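PDB 3F4L: putative oxidoreductase yhhX from Escherichia coli K-12, which probably catalyses nicotinamide-dependent oxidation or reduction as a Gfo/Idh/MocA family member, perhaps as an NADP+-dependent scyllo-inositol dehydrogenase. Local coordinates for residues A[55-58]-A[59-63]; A[13-16]-A[17-21]; A[46-50]-A[51-55]. One frame throughout, in Å; residues are numbered along the deposited sequence.

Interaction 1: residues A[55-58]-A[59-63]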
ATOM      1  N   SER A  55      17.829  -7.968  44.224  1.00 21.44           N
ATOM      2  CA  SER A  55      17.452  -9.215  43.582  1.00 24.11           C
ATOM      3  C   SER A  55      16.349  -9.877  44.400  1.00 25.59           C
ATOM      4  O   SER A  55      15.978 -11.025  44.157  1.00 25.30           O
ATOM      5  CB  SER A  55      18.658 -10.144  43.465  1.00 25.17           C
ATOM      6  OG  SER A  55      19.556  -9.656  42.483  1.00 26.03           O
ATOM      7  N   ASP A  56      15.834  -9.132  45.375  1.00 27.34           N
ATOM      8  CA  ASP A  56      14.747  -9.594  46.231  1.00 29.71           C
ATOM      9  C   ASP A  56      13.517  -8.780  45.831  1.00 28.75           C
ATOM     10  O   ASP A  56      13.382  -7.612  46.198  1.00 28.02           O
ATOM     11  CB  ASP A  56      15.100  -9.357  47.706  1.00 31.90           C
ATOM     12  CG  ASP A  56      13.950  -9.669  48.652  1.00 34.30           C
ATOM     13  OD1 ASP A  56      12.927 -10.242  48.207  1.00 35.54           O
ATOM     14  OD2 ASP A  56      14.077  -9.340  49.853  1.00 35.72           O
ATOM     15  N   LEU A  57      12.626  -9.406  45.068  1.00 29.13           N
ATOM     16  CA  LEU A  57      11.433  -8.726  44.592  1.00 30.58           C
ATOM     17  C   LEU A  57      10.528  -8.268  45.727  1.00 31.13           C
ATOM     18  O   LEU A  57       9.908  -7.213  45.640  1.00 28.87           O
ATOM     19  CB  LEU A  57      10.671  -9.638  43.628  1.00 30.61           C
ATOM     20  CG  LEU A  57       9.424  -9.084  42.926  1.00 32.56           C
ATOM     21  CD1 LEU A  57       9.652  -7.658  42.449  1.00 30.82           C
ATOM     22  CD2 LEU A  57       9.080  -9.988  41.763  1.00 30.75           C
ATOM     23  N   ASP A  58      10.462  -9.047  46.802  1.00 34.14           N
ATOM     24  CA  ASP A  58       9.612  -8.672  47.925  1.00 35.83           C
ATOM     25  C   ASP A  58      10.005  -7.327  48.529  1.00 36.60           C
ATOM     26  O   ASP A  58       9.139  -6.569  48.972  1.00 35.46           O
ATOM     27  CB  ASP A  58       9.623  -9.768  48.993  1.00 38.75           C
ATOM     28  CG  ASP A  58       8.824 -10.986  48.570  1.00 40.14           C
ATOM     29  OD1 ASP A  58       7.677 -10.808  48.111  1.00 41.40           O
ATOM     30  OD2 ASP A  58       9.333 -12.117  48.698  1.00 42.01           O
ATOM     31  N   GLU A  59      11.303  -7.032  48.538  1.00 36.46           N
ATOM     32  CA  GLU A  59      11.803  -5.764  49.066  1.00 38.61           C
ATOM     33  C   GLU A  59      11.231  -4.577  48.293  1.00 36.74           C
ATOM     34  O   GLU A  59      11.265  -3.437  48.763  1.00 37.55           O
ATOM     35  CB  GLU A  59      13.329  -5.722  48.989  1.00 41.84           C
ATOM     36  CG  GLU A  59      14.032  -6.320  50.192  1.00 44.84           C
ATOM     37  CD  GLU A  59      15.527  -6.440  49.981  1.00 46.92           C
ATOM     38  OE1 GLU A  59      16.112  -5.505  49.390  1.00 46.15           O
ATOM     39  OE2 GLU A  59      16.113  -7.462  50.409  1.00 47.72           O
ATOM     40  N   VAL A  60      10.720  -4.848  47.099  1.00 34.32           N
ATOM     41  CA  VAL A  60      10.137  -3.799  46.273  1.00 31.96           C
ATOM     42  C   VAL A  60       8.618  -3.778  46.443  1.00 31.05           C
ATOM     43  O   VAL A  60       8.032  -2.741  46.755  1.00 30.81           O
ATOM     44  CB  VAL A  60      10.461  -4.008  44.773  1.00 29.40           C
ATOM     45  CG1 VAL A  60       9.844  -2.893  43.963  1.00 29.84           C
ATOM     46  CG2 VAL A  60      11.974  -4.050  44.559  1.00 29.28           C
ATOM     47  N   LEU A  61       7.986  -4.931  46.246  1.00 30.95           N
ATOM     48  CA  LEU A  61       6.535  -5.024  46.360  1.00 31.79           C
ATOM     49  C   LEU A  61       6.013  -4.732  47.762  1.00 33.04           C
ATOM     50  O   LEU A  61       4.841  -4.394  47.933  1.00 32.97           O
ATOM     51  CB  LEU A  61       6.057  -6.401  45.893  1.00 30.18           C
ATOM     52  CG  LEU A  61       6.385  -6.719  44.431  1.00 30.36           C
ATOM     53  CD1 LEU A  61       5.757  -8.054  44.043  1.00 30.75           C
ATOM     54  CD2 LEU A  61       5.874  -5.599  43.534  1.00 28.56           C
ATOM     55  N   ASN A  62       6.878  -4.849  48.764  1.00 34.43           N
ATOM     56  CA  ASN A  62       6.464  -4.571  50.134  1.00 35.73           C
ATOM     57  C   ASN A  62       6.697  -3.121  50.532  1.00 35.51           C
ATOM     58  O   ASN A  62       6.282  -2.703  51.612  1.00 35.86           O
ATOM     59  CB  ASN A  62       7.193  -5.488  51.124  1.00 35.65           C
ATOM     60  CG  ASN A  62       6.737  -6.924  51.022  1.00 35.75           C
ATOM     61  OD1 ASN A  62       5.604  -7.198  50.623  1.00 36.67           O
ATOM     62  ND2 ASN A  62       7.609  -7.853  51.399  1.00 38.03           N
ATOM     63  N   ASP A  63       7.358  -2.355  49.666  1.00 35.08           N
ATOM     64  CA  ASP A  63       7.626  -0.946  49.964  1.00 34.73           C
ATOM     65  C   ASP A  63       6.325  -0.147  49.886  1.00 34.12           C
ATOM     66  O   ASP A  63       5.713  -0.043  48.821  1.00 30.71           O
ATOM     67  CB  ASP A  63       8.639  -0.359  48.977  1.00 34.48           C
ATOM     68  CG  ASP A  63       9.106   1.030  49.382  1.00 35.68           C
ATOM     69  OD1 ASP A  63       8.309   1.777  49.995  1.00 34.41           O
ATOM     70  OD2 ASP A  63      10.267   1.385  49.079  1.00 34.05           O
TER
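Asp-56 and Glu-59 meet at the start of the short helix 58-61, which follows edge strand 52-54 of the Rossmann-fold sheet and opens with a side-chain capping bond. Asp-56 OD1 accepts this bond from Asp-58 N at 3.1 Å; it is weak and bent, at 125°. The other branch, Asp-56 OD2, lies 2.8 Å from Glu-59 OE2, two acceptors brought together without an assigned hydrogen bond. Their carboxylate planes stand 81° apart, and the closeness of two acids would probably raise the proton affinity of the pair. An alanine in place of Asp-56 removes the carboxylate, which would probably leave the Asp-58 amide without its capping mate and the first turn less firmly held.

Inside that turn Leu-57 O takes two donors: Leu-61 N arrives end-on to the carbonyl at 3.0 Å, while Val-60 N comes from above the carbonyl plane at 2.9 Å. Leu-57 CG sits anti to the backbone N (chi1 -176°), which lets CD1 reach Leu-61 CG at 3.9 Å. One step on, Asn-62 N donates to Asp-58 O at 2.8 Å, and Asn-62 ND2 comes back to within 3.7 Å of Asp-58 CB. Farther out, Leu-57 packs on Ile-8 and Phe-35 of the sheet and on Tyr-81 of helix 78-87, and Val-60 on Ala-6 and His-33. Glu-59 OE1 has weak hydrogen bonds to Thr-54 OG1 and His-52 NE2.

Interaction 2: residues A[13-16]-A[17-21]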
ATOM      1  N   SER A  13      16.082  -1.939  27.478  1.00 22.96           N
ATOM      2  CA  SER A  13      14.849  -1.170  27.422  1.00 26.13           C
ATOM      3  C   SER A  13      14.757  -0.221  28.619  1.00 22.80           C
ATOM      4  O   SER A  13      14.411   0.940  28.468  1.00 21.48           O
ATOM      5  CB  SER A  13      13.635  -2.097  27.411  1.00 26.87           C
ATOM      6  OG  SER A  13      13.560  -2.823  28.620  1.00 35.74           O
ATOM      7  N   THR A  14      15.075  -0.718  29.806  1.00 22.17           N
ATOM      8  CA  THR A  14      15.012   0.107  31.005  1.00 21.13           C
ATOM      9  C   THR A  14      15.993   1.290  30.960  1.00 22.41           C
ATOM     10  O   THR A  14      15.627   2.418  31.295  1.00 22.53           O
ATOM     11  CB  THR A  14      15.314  -0.736  32.264  1.00 20.57           C
ATOM     12  OG1 THR A  14      14.441  -1.873  32.294  1.00 25.01           O
ATOM     13  CG2 THR A  14      15.113   0.088  33.528  1.00 22.52           C
ATOM     14  N   THR A  15      17.232   1.044  30.542  1.00 21.80           N
ATOM     15  CA  THR A  15      18.230   2.115  30.509  1.00 23.80           C
ATOM     16  C   THR A  15      18.161   3.045  29.306  1.00 25.32           C
ATOM     17  O   THR A  15      18.762   4.121  29.319  1.00 22.80           O
ATOM     18  CB  THR A  15      19.666   1.563  30.584  1.00 23.84           C
ATOM     19  OG1 THR A  15      19.870   0.608  29.536  1.00 23.04           O
ATOM     20  CG2 THR A  15      19.912   0.911  31.933  1.00 24.38           C
ATOM     21  N   ARG A  16      17.432   2.643  28.269  1.00 26.60           N
ATOM     22  CA  ARG A  16      17.330   3.472  27.075  1.00 27.57           C
ATOM     23  C   ARG A  16      15.987   4.157  26.879  1.00 26.59           C
ATOM     24  O   ARG A  16      15.932   5.338  26.525  1.00 27.60           O
ATOM     25  CB  ARG A  16      17.645   2.649  25.824  1.00 28.67           C
ATOM     26  CG  ARG A  16      17.438   3.423  24.527  1.00 33.12           C
ATOM     27  CD  ARG A  16      18.029   2.673  23.350  1.00 35.72           C
ATOM     28  NE  ARG A  16      19.458   2.438  23.546  1.00 39.04           N
ATOM     29  CZ  ARG A  16      20.190   1.601  22.818  1.00 40.72           C
ATOM     30  NH1 ARG A  16      19.631   0.908  21.832  1.00 40.61           N
ATOM     31  NH2 ARG A  16      21.480   1.456  23.079  1.00 42.81           N
ATOM     32  N   TYR A  17      14.903   3.431  27.117  1.00 24.52           N
ATOM     33  CA  TYR A  17      13.588   4.010  26.901  1.00 24.42           C
ATOM     34  C   TYR A  17      12.806   4.469  28.122  1.00 23.05           C
ATOM     35  O   TYR A  17      11.767   5.106  27.975  1.00 24.14           O
ATOM     36  CB  TYR A  17      12.747   3.046  26.076  1.00 26.01           C
ATOM     37  CG  TYR A  17      13.370   2.747  24.733  1.00 28.98           C
ATOM     38  CD1 TYR A  17      13.421   3.721  23.735  1.00 30.91           C
ATOM     39  CD2 TYR A  17      13.909   1.491  24.458  1.00 28.86           C
ATOM     40  CE1 TYR A  17      13.991   3.448  22.494  1.00 32.47           C
ATOM     41  CE2 TYR A  17      14.481   1.208  23.221  1.00 30.35           C
ATOM     42  CZ  TYR A  17      14.517   2.190  22.245  1.00 32.32           C
ATOM     43  OH  TYR A  17      15.074   1.916  21.018  1.00 37.11           O
ATOM     44  N   HIS A  18      13.294   4.166  29.316  1.00 20.79           N
ATOM     45  CA  HIS A  18      12.602   4.591  30.525  1.00 19.25           C
ATOM     46  C   HIS A  18      13.390   5.571  31.386  1.00 18.34           C
ATOM     47  O   HIS A  18      12.980   6.715  31.574  1.00 18.91           O
ATOM     48  CB  HIS A  18      12.228   3.368  31.368  1.00 18.38           C
ATOM     49  CG  HIS A  18      11.184   2.502  30.736  1.00 20.63           C
ATOM     50  ND1 HIS A  18       9.834   2.755  30.854  1.00 15.14           N
ATOM     51  CD2 HIS A  18      11.290   1.393  29.964  1.00 18.59           C
ATOM     52  CE1 HIS A  18       9.154   1.838  30.188  1.00 18.75           C
ATOM     53  NE2 HIS A  18      10.015   0.997  29.638  1.00 17.30           N
ATOM     54  N   LEU A  19      14.529   5.124  31.904  1.00 16.41           N
ATOM     55  CA  LEU A  19      15.333   5.954  32.790  1.00 16.08           C
ATOM     56  C   LEU A  19      15.724   7.337  32.276  1.00 17.77           C
ATOM     57  O   LEU A  19      15.644   8.318  33.020  1.00 15.49           O
ATOM     58  CB  LEU A  19      16.570   5.162  33.248  1.00 17.43           C
ATOM     59  CG  LEU A  19      16.475   4.469  34.626  1.00 21.88           C
ATOM     60  CD1 LEU A  19      15.028   4.147  34.980  1.00 21.12           C
ATOM     61  CD2 LEU A  19      17.324   3.215  34.646  1.00 18.67           C
ATOM     62  N   PRO A  20      16.132   7.445  30.999  1.00 16.77           N
ATOM     63  CA  PRO A  20      16.507   8.776  30.503  1.00 16.10           C
ATOM     64  C   PRO A  20      15.388   9.798  30.701  1.00 16.03           C
ATOM     65  O   PRO A  20      15.637  10.974  30.972  1.00 16.10           O
ATOM     66  CB  PRO A  20      16.800   8.527  29.020  1.00 15.33           C
ATOM     67  CG  PRO A  20      17.303   7.105  29.007  1.00 15.16           C
ATOM     68  CD  PRO A  20      16.326   6.417  29.958  1.00 15.58           C
ATOM     69  N   TYR A  21      14.153   9.331  30.575  1.00 14.26           N
ATOM     70  CA  TYR A  21      12.976  10.182  30.705  1.00 14.42           C
ATOM     71  C   TYR A  21      12.513  10.363  32.150  1.00 16.45           C
ATOM     72  O   TYR A  21      12.115  11.459  32.557  1.00 15.81           O
ATOM     73  CB  TYR A  21      11.839   9.590  29.864  1.00 15.43           C
ATOM     74  CG  TYR A  21      12.140   9.591  28.386  1.00 13.68           C
ATOM     75  CD1 TYR A  21      11.983  10.756  27.622  1.00 16.02           C
ATOM     76  CD2 TYR A  21      12.633   8.453  27.758  1.00 13.41           C
ATOM     77  CE1 TYR A  21      12.308  10.781  26.283  1.00 10.30           C
ATOM     78  CE2 TYR A  21      12.968   8.466  26.407  1.00 12.37           C
ATOM     79  CZ  TYR A  21      12.803   9.632  25.678  1.00 14.56           C
ATOM     80  OH  TYR A  21      13.133   9.638  24.351  1.00 14.82           O
TER
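Arg-16 lays its aliphatic chain over one face of the Tyr-17 ring, CG standing 3.8 Å from the ring centroid and 5° off the normal, a CH-pi contact between neighbours on helix 12-22. Arg-16 CG is anti to the backbone N and beside the carbonyl carbon, which carries the chain over the ring. The guanidinium is turned 79° from the ring plane, and its NH1 comes near Lys-258 NZ, a like charge. Two main-chain bonds join the turns. Tyr-17 N donates to Ser-13 O at 2.9 Å, a regular helical step, whereas Leu-19 N reaches Thr-14 O at 3.0 Å across a wider pi-type turn, almost straight at 175°. Pro-20 has no N-H to continue the pattern: its CG lies 3.3 Å from Arg-16 O, a buried carbonyl with no polar partner in the model, and the helix kinks here. Several side-chain groups have partners. Ser-13 OG bonds to Glu-95 OE2 and His-18 NE2 to Glu-95 OE1; His-18 ND1 is hydrogen-bonded to Tyr-302 OH. Thr-14 OG1 pairs with Gly-9 O and Thr-15 OG1 with Gly-11 O, tying the helix to the preceding glycine-rich turn. Strand 3-8, this turn, helix 12-22 and strand 29-35 form the opening beta-alpha-beta unit of a dinucleotide-binding Rossmann fold.

Interaction 3: residues A[46-50]-A[51-55]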
ATOM      1  N   PRO A  46      27.212   6.767  37.611  1.00 22.15           N
ATOM      2  CA  PRO A  46      26.843   7.783  38.604  1.00 22.42           C
ATOM      3  C   PRO A  46      25.378   8.240  38.591  1.00 21.95           C
ATOM      4  O   PRO A  46      24.813   8.535  39.647  1.00 18.98           O
ATOM      5  CB  PRO A  46      27.819   8.917  38.301  1.00 23.97           C
ATOM      6  CG  PRO A  46      29.064   8.156  37.906  1.00 24.36           C
ATOM      7  CD  PRO A  46      28.489   7.105  36.961  1.00 22.77           C
ATOM      8  N   ILE A  47      24.761   8.284  37.411  1.00 18.59           N
ATOM      9  CA  ILE A  47      23.374   8.716  37.311  1.00 19.10           C
ATOM     10  C   ILE A  47      22.384   7.799  38.033  1.00 18.25           C
ATOM     11  O   ILE A  47      21.229   8.176  38.226  1.00 17.23           O
ATOM     12  CB  ILE A  47      22.918   8.866  35.828  1.00 21.64           C
ATOM     13  CG1 ILE A  47      23.167   7.559  35.055  1.00 18.21           C
ATOM     14  CG2 ILE A  47      23.632  10.062  35.190  1.00 22.41           C
ATOM     15  CD1 ILE A  47      22.470   7.516  33.675  1.00 16.97           C
ATOM     16  N   TYR A  48      22.833   6.612  38.440  1.00 16.60           N
ATOM     17  CA  TYR A  48      21.959   5.671  39.142  1.00 17.40           C
ATOM     18  C   TYR A  48      22.312   5.558  40.633  1.00 17.31           C
ATOM     19  O   TYR A  48      21.753   4.726  41.349  1.00 15.08           O
ATOM     20  CB  TYR A  48      22.060   4.271  38.517  1.00 17.25           C
ATOM     21  CG  TYR A  48      21.824   4.192  37.019  1.00 19.48           C
ATOM     22  CD1 TYR A  48      20.710   4.789  36.430  1.00 16.06           C
ATOM     23  CD2 TYR A  48      22.702   3.484  36.194  1.00 20.72           C
ATOM     24  CE1 TYR A  48      20.474   4.684  35.067  1.00 19.72           C
ATOM     25  CE2 TYR A  48      22.475   3.374  34.812  1.00 19.23           C
ATOM     26  CZ  TYR A  48      21.356   3.976  34.265  1.00 19.75           C
ATOM     27  OH  TYR A  48      21.111   3.878  32.921  1.00 18.31           O
ATOM     28  N   SER A  49      23.236   6.399  41.096  1.00 18.74           N
ATOM     29  CA  SER A  49      23.693   6.358  42.489  1.00 22.20           C
ATOM     30  C   SER A  49      22.616   6.420  43.572  1.00 22.51           C
ATOM     31  O   SER A  49      22.810   5.889  44.660  1.00 21.84           O
ATOM     32  CB  SER A  49      24.717   7.471  42.744  1.00 22.32           C
ATOM     33  OG  SER A  49      24.137   8.756  42.578  1.00 25.84           O
ATOM     34  N   HIS A  50      21.485   7.054  43.274  1.00 22.58           N
ATOM     35  CA  HIS A  50      20.395   7.192  44.244  1.00 22.17           C
ATOM     36  C   HIS A  50      19.424   6.012  44.234  1.00 21.01           C
ATOM     37  O   HIS A  50      18.490   5.964  45.034  1.00 19.33           O
ATOM     38  CB  HIS A  50      19.598   8.458  43.941  1.00 23.77           C
ATOM     39  CG  HIS A  50      18.928   8.431  42.600  1.00 26.51           C
ATOM     40  ND1 HIS A  50      19.634   8.380  41.417  1.00 23.90           N
ATOM     41  CD2 HIS A  50      17.618   8.414  42.256  1.00 26.65           C
ATOM     42  CE1 HIS A  50      18.787   8.330  40.403  1.00 25.80           C
ATOM     43  NE2 HIS A  50      17.558   8.349  40.885  1.00 23.07           N
ATOM     44  N   ILE A  51      19.637   5.071  43.323  1.00 19.62           N
ATOM     45  CA  ILE A  51      18.752   3.926  43.202  1.00 18.92           C
ATOM     46  C   ILE A  51      19.225   2.701  43.969  1.00 17.84           C
ATOM     47  O   ILE A  51      20.412   2.374  43.976  1.00 16.49           O
ATOM     48  CB  ILE A  51      18.563   3.509  41.707  1.00 18.56           C
ATOM     49  CG1 ILE A  51      18.107   4.708  40.869  1.00 15.43           C
ATOM     50  CG2 ILE A  51      17.518   2.387  41.611  1.00 21.03           C
ATOM     51  CD1 ILE A  51      18.006   4.425  39.361  1.00 15.26           C
ATOM     52  N   HIS A  52      18.282   2.025  44.615  1.00 16.87           N
ATOM     53  CA  HIS A  52      18.569   0.797  45.348  1.00 17.49           C
ATOM     54  C   HIS A  52      18.327  -0.385  44.413  1.00 17.35           C
ATOM     55  O   HIS A  52      17.181  -0.651  44.036  1.00 17.74           O
ATOM     56  CB  HIS A  52      17.650   0.675  46.569  1.00 23.42           C
ATOM     57  CG  HIS A  52      17.706  -0.662  47.248  1.00 26.51           C
ATOM     58  ND1 HIS A  52      18.855  -1.164  47.826  1.00 28.06           N
ATOM     59  CD2 HIS A  52      16.753  -1.606  47.440  1.00 28.42           C
ATOM     60  CE1 HIS A  52      18.608  -2.353  48.342  1.00 28.13           C
ATOM     61  NE2 HIS A  52      17.339  -2.647  48.121  1.00 27.66           N
ATOM     62  N   PHE A  53      19.396  -1.075  44.021  1.00 17.31           N
ATOM     63  CA  PHE A  53      19.275  -2.241  43.152  1.00 19.44           C
ATOM     64  C   PHE A  53      19.137  -3.471  44.038  1.00 19.61           C
ATOM     65  O   PHE A  53      19.827  -3.597  45.037  1.00 21.41           O
ATOM     66  CB  PHE A  53      20.506  -2.385  42.251  1.00 20.70           C
ATOM     67  CG  PHE A  53      20.598  -1.334  41.183  1.00 20.82           C
ATOM     68  CD1 PHE A  53      21.224  -0.118  41.429  1.00 21.33           C
ATOM     69  CD2 PHE A  53      20.022  -1.548  39.938  1.00 21.12           C
ATOM     70  CE1 PHE A  53      21.268   0.871  40.440  1.00 21.83           C
ATOM     71  CE2 PHE A  53      20.062  -0.568  38.947  1.00 20.82           C
ATOM     72  CZ  PHE A  53      20.685   0.644  39.199  1.00 19.74           C
ATOM     73  N   THR A  54      18.262  -4.391  43.663  1.00 20.00           N
ATOM     74  CA  THR A  54      18.033  -5.572  44.480  1.00 19.94           C
ATOM     75  C   THR A  54      17.613  -6.783  43.660  1.00 20.91           C
ATOM     76  O   THR A  54      17.108  -6.646  42.546  1.00 20.57           O
ATOM     77  CB  THR A  54      16.926  -5.270  45.529  1.00 20.35           C
ATOM     78  OG1 THR A  54      16.535  -6.471  46.202  1.00 20.51           O
ATOM     79  CG2 THR A  54      15.717  -4.664  44.849  1.00 17.02           C
ATOM     80  N   SER A  55      17.829  -7.968  44.224  1.00 21.44           N
ATOM     81  CA  SER A  55      17.452  -9.215  43.582  1.00 24.11           C
ATOM     82  C   SER A  55      16.349  -9.877  44.400  1.00 25.59           C
ATOM     83  O   SER A  55      15.978 -11.025  44.157  1.00 25.30           O
ATOM     84  CB  SER A  55      18.658 -10.144  43.465  1.00 25.17           C
ATOM     85  OG  SER A  55      19.556  -9.656  42.483  1.00 26.03           O
TER
HETATM   86  O   HOH W   1      22.865   2.615  43.253  1.00 26.06           O
HETATM   87  O   HOH W   2      21.103   3.854  46.421  1.00 35.47           O
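Ile-51 carries CG1 anti to its carbonyl carbon (chi1 -54°), while His-50 tucks CG between its backbone N and carbonyl carbon (chi1 63°), and the two torsions set the isoleucine methylene over the imidazole. They are the last two residues of a type I beta turn, Tyr-48 to Ile-51, that delivers the chain to strand 52-54 at the edge of the parallel Rossmann sheet. Ile-51 CG1 lies 3.8 Å from the centroid of the His-50 ring, over its face and offset toward the rim, a CH-pi contact with the side chains running alongside each other. Beyond it, Ile-51 CD1 meets Tyr-48 CD1 at 4.0 Å. The turn is closed by Ile-51 N, which donates to Tyr-48 O at 2.9 Å from above the carbonyl plane.

Tyr-48 CB abuts the edge of the Phe-53 ring, 3.9 Å from CZ, and Ile-47 CG1 covers one face of the tyrosine ring. Phe-10 meets the Tyr-48 ring edge-to-face and also touches Phe-53, while Ile-51 packs on Val-31 and Ile-34 of the neighbouring strand. Two waters donate to Ile-51 O. One also donates to Ser-49 O, its bond to Ile-51 O being weak; the other bridges to Tyr-48 O, 2.6 Å from Ile-51 O and 3.1 Å from Tyr-48 O, and lies at the edge of the Phe-53 ring, in its plane.

All three contacts are local and lie in the Rossmann domain, on one side of the chain's centre, each mixing buried and more open residues. Interaction 2 is the most interior, its centre about 14 Å from that of the chain against about 27 and 26 Å for interactions 1 and 3. Interactions 1 and 3 share Ser-55 and touch directly, since strand 52-54 leads through a short loop to helix 58-61 and Val-60 CG2 packs on Thr-54 CG2. Interaction 3 also reaches interaction 2, Tyr-48 resting on Thr-15 and Leu-19. Their chemistry differs accordingly: two acids crowded together at an outer helix start, a partly buried hydrogen-bond network beside the glycine-rich turn, and apolar packing with bridging waters at the sheet edge.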